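Local coordinates for iron aquisition yersiniabactin synthesis enzyme, YbtT (Escherichia coli, PDB 6BA9), which acts as a type II thioesterase of low specificity that maintains production of the metallophore yersiniabactin, probably by hydrolysing thioesters on its assembly line, at residues A[21-26]-A[167-172]; A[116-121]-A[207-212]. The protein carries 1 engineered substitution. All blocks are in the same frame, centred on the assembly; numbering follows the deposited sequence.

Contact 1 of 2, residues A[21-26]-A[167-172]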
loop_
_atom_site.group_PDB
_atom_site.type_symbol
_atom_site.label_atom_id
_atom_site.label_comp_id
_atom_site.label_asym_id
_atom_site.label_seq_id
_atom_site.Cartn_x
_atom_site.Cartn_y
_atom_site.Cartn_z
ATOM N N PRO A 21 1.474 1.546 3.183
ATOM C CA PRO A 21 2.166 0.325 3.603
ATOM C C PRO A 21 1.237 -0.887 3.698
ATOM O O PRO A 21 0.008 -0.798 3.626
ATOM C CB PRO A 21 2.706 0.719 4.977
ATOM C CG PRO A 21 1.680 1.636 5.512
ATOM C CD PRO A 21 1.268 2.467 4.310
ATOM N N PHE A 22 1.865 -2.049 3.865
ATOM C CA PHE A 22 1.170 -3.302 4.100
ATOM C C PHE A 22 0.633 -3.366 5.540
ATOM O O PHE A 22 0.942 -2.526 6.400
ATOM C CB PHE A 22 2.112 -4.476 3.802
ATOM C CG PHE A 22 3.483 -4.321 4.410
ATOM C CD1 PHE A 22 4.544 -3.858 3.651
ATOM C CD2 PHE A 22 3.694 -4.611 5.752
ATOM C CE1 PHE A 22 5.815 -3.700 4.219
ATOM C CE2 PHE A 22 4.962 -4.453 6.320
ATOM C CZ PHE A 22 6.006 -4.000 5.552
ATOM N N ALA A 23 -0.203 -4.367 5.789
ATOM C CA ALA A 23 -0.770 -4.568 7.122
ATOM C C ALA A 23 0.348 -4.845 8.115
ATOM O O ALA A 23 1.266 -5.626 7.842
ATOM C CB ALA A 23 -1.742 -5.746 7.108
ATOM N N GLY A 24 0.275 -4.187 9.267
ATOM C CA GLY A 24 1.339 -4.235 10.236
ATOM C C GLY A 24 2.512 -3.351 9.899
ATOM O O GLY A 24 3.478 -3.298 10.678
ATOM N N GLY A 25 2.473 -2.656 8.768
ATOM C CA GLY A 25 3.568 -1.787 8.401
ATOM C C GLY A 25 3.644 -0.547 9.275
ATOM O O GLY A 25 2.668 -0.101 9.883
ATOM N N SER A 26 4.841 0.033 9.310
ATOM C CA SER A 26 5.123 1.256 10.057
ATOM C C SER A 26 6.418 1.816 9.495
ATOM O O SER A 26 7.048 1.199 8.639
ATOM C CB SER A 26 5.234 0.987 11.553
ATOM O OG SER A 26 6.375 0.178 11.826
ATOM N N ALA A 167 -6.368 -5.194 13.913
ATOM C CA ALA A 167 -7.134 -4.128 13.270
ATOM C C ALA A 167 -6.789 -4.032 11.787
ATOM O O ALA A 167 -7.675 -3.988 10.926
ATOM C CB ALA A 167 -6.877 -2.797 13.975
ATOM N N ASP A 168 -5.494 -4.026 11.473
ATOM C CA ASP A 168 -5.061 -3.917 10.085
ATOM C C ASP A 168 -5.566 -5.114 9.272
ATOM O O ASP A 168 -6.096 -4.957 8.164
ATOM C CB ASP A 168 -3.529 -3.883 9.972
ATOM C CG ASP A 168 -2.880 -2.605 10.495
ATOM O OD1 ASP A 168 -3.549 -1.665 10.961
ATOM O OD2 ASP A 168 -1.622 -2.581 10.451
ATOM N N PHE A 169 -5.366 -6.333 9.796
ATOM C CA PHE A 169 -5.767 -7.524 9.055
ATOM C C PHE A 169 -7.287 -7.636 8.933
ATOM O O PHE A 169 -7.794 -8.094 7.897
ATOM C CB PHE A 169 -5.103 -8.771 9.639
ATOM C CG PHE A 169 -3.722 -9.008 9.099
ATOM C CD1 PHE A 169 -3.557 -9.739 7.944
ATOM C CD2 PHE A 169 -2.607 -8.509 9.734
ATOM C CE1 PHE A 169 -2.288 -9.950 7.433
ATOM C CE2 PHE A 169 -1.338 -8.734 9.200
ATOM C CZ PHE A 169 -1.207 -9.450 8.078
ATOM N N TYR A 170 -8.024 -7.205 9.953
ATOM C CA TYR A 170 -9.478 -7.163 9.819
ATOM C C TYR A 170 -9.890 -6.196 8.710
ATOM O O TYR A 170 -10.734 -6.527 7.866
ATOM C CB TYR A 170 -10.171 -6.820 11.142
ATOM C CG TYR A 170 -11.680 -6.764 10.946
ATOM C CD1 TYR A 170 -12.319 -5.583 10.564
ATOM C CD2 TYR A 170 -12.446 -7.905 11.064
ATOM C CE1 TYR A 170 -13.664 -5.554 10.326
ATOM C CE2 TYR A 170 -13.809 -7.875 10.844
ATOM C CZ TYR A 170 -14.404 -6.713 10.468
ATOM O OH TYR A 170 -15.765 -6.669 10.231
ATOM N N ALA A 171 -9.271 -5.019 8.663
ATOM C CA ALA A 171 -9.593 -4.066 7.602
ATOM C C ALA A 171 -9.348 -4.676 6.237
ATOM O O ALA A 171 -10.175 -4.566 5.329
ATOM C CB ALA A 171 -8.752 -2.806 7.764
ATOM N N THR A 172 -8.171 -5.275 6.051
ATOM C CA THR A 172 -7.804 -5.712 4.720
ATOM C C THR A 172 -8.588 -6.946 4.289
ATOM O O THR A 172 -8.849 -7.108 3.095
ATOM C CB THR A 172 -6.277 -5.916 4.634
ATOM O OG1 THR A 172 -5.883 -6.025 3.264
ATOM C CG2 THR A 172 -5.818 -7.172 5.323
#
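Ala23 meets helix 155-174 with its methyl group, which lies over one face of the Phe169 ring. CB stands 3.9 Å from the centroid of that ring and 18° off its normal, a CH-pi contact displaced toward the rim, where Phe169 CE2 is the nearest atom to Ala23 CB at 3.7 Å. The CB of Phe169 points past the loop, but the far end of the ring comes back to it. The same methyl also touches the beta-carbon of Asp168, CB to CB 3.9 Å, and Met91 at the start of helix 91-105 packs against it as well. Ala23 is the second residue of a type II beta turn, Phe22 to Gly25, directly after strand 16-20; in alpha/beta-hydrolases the loop at this position commonly supplies a backbone amide to the oxyanion hole, although here the amide of Gly24 is engaged by Asp168. Gly24 has the positive phi of the third position of such a turn, and its amide donates a hydrogen bond to the carboxylate. The Gly24 N to Asp168 OD2 distance is 2.8 Å with an N-H...O angle of 156°, and OD2 receives it on its anti lone pair. With CG beside the backbone N (chi1 -70°), the carboxylate extends from the helix toward the turn. OD2 also forms a salt bridge with Arg51, which would balance its charge. Gly25 N closes the turn on Phe22 O at 2.8 Å, and its own carbonyl makes a weak hydrogen bond to Arg51.

Contact 2 of 2, residues A[116-121]-A[207-212]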
loop_
_atom_site.group_PDB
_atom_site.type_symbol
_atom_site.label_atom_id
_atom_site.label_comp_id
_atom_site.label_asym_id
_atom_site.label_seq_id
_atom_site.Cartn_x
_atom_site.Cartn_y
_atom_site.Cartn_z
ATOM N N SER A 116 0.520 -2.923 -5.978
ATOM C CA SER A 116 1.569 -3.922 -5.834
ATOM C C SER A 116 1.138 -5.041 -4.891
ATOM O O SER A 116 0.651 -4.785 -3.781
ATOM C CB SER A 116 2.796 -3.195 -5.304
ATOM O OG SER A 116 3.898 -4.048 -5.059
ATOM N N GLY A 117 1.364 -6.292 -5.310
ATOM C CA GLY A 117 1.265 -7.415 -4.402
ATOM C C GLY A 117 -0.038 -7.529 -3.640
ATOM O O GLY A 117 -0.020 -7.776 -2.422
ATOM N N CYS A 118 -1.167 -7.400 -4.343
ATOM C CA CYS A 118 -2.477 -7.413 -3.707
ATOM C C CYS A 118 -3.486 -8.033 -4.654
ATOM O O CYS A 118 -3.490 -7.714 -5.841
ATOM C CB CYS A 118 -2.905 -5.977 -3.402
ATOM S SG CYS A 118 -4.391 -5.826 -2.391
ATOM N N HIS A 119 -4.341 -8.900 -4.115
ATOM C CA HIS A 119 -5.465 -9.410 -4.883
ATOM C C HIS A 119 -6.473 -8.294 -5.165
ATOM O O HIS A 119 -6.581 -7.299 -4.436
ATOM C CB HIS A 119 -6.167 -10.528 -4.114
ATOM C CG HIS A 119 -6.705 -10.073 -2.804
ATOM N ND1 HIS A 119 -5.907 -9.917 -1.691
ATOM C CD2 HIS A 119 -7.945 -9.683 -2.439
ATOM C CE1 HIS A 119 -6.639 -9.455 -0.695
ATOM N NE2 HIS A 119 -7.882 -9.314 -1.115
ATOM N N ALA A 120 -7.248 -8.479 -6.227
ATOM C CA ALA A 120 -8.215 -7.477 -6.648
ATOM C C ALA A 120 -9.415 -7.405 -5.693
ATOM O O ALA A 120 -9.679 -8.357 -4.942
ATOM C CB ALA A 120 -8.699 -7.827 -8.040
ATOM N N PRO A 121 -10.166 -6.287 -5.708
ATOM C CA PRO A 121 -11.220 -6.091 -4.689
ATOM C C PRO A 121 -12.428 -7.016 -4.788
ATOM O O PRO A 121 -13.178 -7.082 -3.807
ATOM C CB PRO A 121 -11.625 -4.621 -4.862
ATOM C CG PRO A 121 -10.428 -3.975 -5.499
ATOM C CD PRO A 121 -9.878 -5.029 -6.418
ATOM N N ASP A 207 -3.487 -9.789 -11.503
ATOM C CA ASP A 207 -3.994 -9.514 -12.841
ATOM C C ASP A 207 -5.479 -9.170 -12.830
ATOM O O ASP A 207 -5.950 -8.416 -13.694
ATOM C CB ASP A 207 -3.754 -10.747 -13.722
ATOM C CG ASP A 207 -4.130 -10.509 -15.165
ATOM O OD1 ASP A 207 -3.540 -9.625 -15.804
ATOM O OD2 ASP A 207 -5.033 -11.232 -15.643
ATOM N N ALA A 208 -6.233 -9.738 -11.885
ATOM C CA ALA A 208 -7.663 -9.479 -11.767
ATOM C C ALA A 208 -7.990 -8.019 -11.494
ATOM O O ALA A 208 -9.157 -7.605 -11.641
ATOM C CB ALA A 208 -8.230 -10.376 -10.682
ATOM N N TRP A 209 -7.000 -7.211 -11.126
ATOM C CA TRP A 209 -7.257 -5.782 -10.986
ATOM C C TRP A 209 -7.665 -5.129 -12.300
ATOM O O TRP A 209 -8.227 -4.027 -12.287
ATOM C CB TRP A 209 -6.028 -5.075 -10.441
ATOM C CG TRP A 209 -5.874 -5.095 -8.927
ATOM C CD1 TRP A 209 -5.133 -5.962 -8.193
ATOM C CD2 TRP A 209 -6.446 -4.174 -7.999
ATOM N NE1 TRP A 209 -5.215 -5.655 -6.857
ATOM C CE2 TRP A 209 -6.015 -4.551 -6.713
ATOM C CE3 TRP A 209 -7.289 -3.077 -8.132
ATOM C CZ2 TRP A 209 -6.402 -3.861 -5.564
ATOM C CZ3 TRP A 209 -7.669 -2.394 -6.990
ATOM C CH2 TRP A 209 -7.219 -2.791 -5.729
ATOM N N ARG A 210 -7.395 -5.772 -13.434
ATOM C CA ARG A 210 -7.784 -5.179 -14.704
ATOM C C ARG A 210 -9.292 -5.032 -14.822
ATOM O O ARG A 210 -9.751 -4.254 -15.662
ATOM C CB ARG A 210 -7.200 -5.982 -15.872
ATOM C CG ARG A 210 -5.669 -5.919 -15.952
ATOM C CD ARG A 210 -5.091 -6.625 -17.191
ATOM N NE ARG A 210 -5.406 -8.045 -17.166
ATOM C CZ ARG A 210 -6.393 -8.630 -17.842
ATOM N NH1 ARG A 210 -7.158 -7.911 -18.645
ATOM N NH2 ARG A 210 -6.594 -9.931 -17.692
ATOM N N GLN A 211 -10.069 -5.710 -13.981
ATOM C CA GLN A 211 -11.516 -5.527 -13.972
ATOM C C GLN A 211 -11.909 -4.141 -13.485
ATOM O O GLN A 211 -13.023 -3.678 -13.773
ATOM C CB GLN A 211 -12.184 -6.563 -13.064
ATOM C CG GLN A 211 -11.996 -8.027 -13.464
ATOM C CD GLN A 211 -12.864 -8.412 -14.622
ATOM O OE1 GLN A 211 -13.890 -7.784 -14.868
ATOM N NE2 GLN A 211 -12.466 -9.447 -15.337
ATOM N N TRP A 212 -11.012 -3.460 -12.768
ATOM C CA TRP A 212 -11.320 -2.229 -12.043
ATOM C C TRP A 212 -10.660 -0.989 -12.635
ATOM O O TRP A 212 -10.890 0.124 -12.139
ATOM C CB TRP A 212 -10.848 -2.399 -10.586
ATOM C CG TRP A 212 -11.563 -3.452 -9.843
ATOM C CD1 TRP A 212 -11.294 -4.788 -9.835
ATOM C CD2 TRP A 212 -12.701 -3.271 -8.996
ATOM N NE1 TRP A 212 -12.189 -5.446 -9.023
ATOM C CE2 TRP A 212 -13.069 -4.534 -8.507
ATOM C CE3 TRP A 212 -13.447 -2.153 -8.608
ATOM C CZ2 TRP A 212 -14.132 -4.710 -7.639
ATOM C CZ3 TRP A 212 -14.500 -2.336 -7.752
ATOM C CH2 TRP A 212 -14.838 -3.603 -7.275
#
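One hydrogen bond joins Cys118 and Trp209: the indole NE1 donates to Cys118 O at 2.9 Å, with an angle of 140° at the hydrogen. The acceptor lies in the indole plane, whereas the donor sits well above the carbonyl plane of Cys118. Trp212 NE1 is hydrogen-bonded to His122, the next residue of the 116-121 loop. With Trp209 CG anti to the carbonyl carbon, beside the backbone N (chi1 -84°), the end of the indole comes nearer to that loop than its CB direction suggests. CH-pi contacts cover one face of the ring. Ala120 CA rests over the five-membered ring of Trp209, 3.6 Å from its centroid, and on the same face Pro121 CD lies 3.4 Å from the centroid of the six-membered ring. That proline carbon also stands 3.7 Å from the centroid of the five-membered ring of Trp212. Phe97 of helix 91-105 meets Trp209 edge-to-face. Apolar packing brings Pro121 CG to 3.4 Å from Trp209 CH2, and the methyls of Ala120 and Ala208 meet, CB to CB 3.7 Å. The arrangement belongs to the alpha/beta-hydrolase core: the loop leaving strand 112-116 packs on the 3-10 turn 208-211, part of the crossover between parallel strands 190-195 and 216-222.

The two contacts interleave along the chain, in the order 21-26, 116-121, 167-172, 207-212. Their centres are 18 Å apart and their nearest atoms about 5 Å, without touching. Loops 21-26 and 116-121 follow strands 16-20 and 112-116, which flank strand 84-89 in the parallel part of one sheet. Helix 91-105 borders both: Met91 packs at contact 1, Phe97 at contact 2. Between strand 84-89 and this helix lies Ala90, engineered in place of serine, where alpha/beta-hydrolases carry their nucleophile, so both contacts probably border the active-site region. Contact 1 joins helix 155-174 to the loop after strand 16-20, while contact 2 packs two loops of the core on each other.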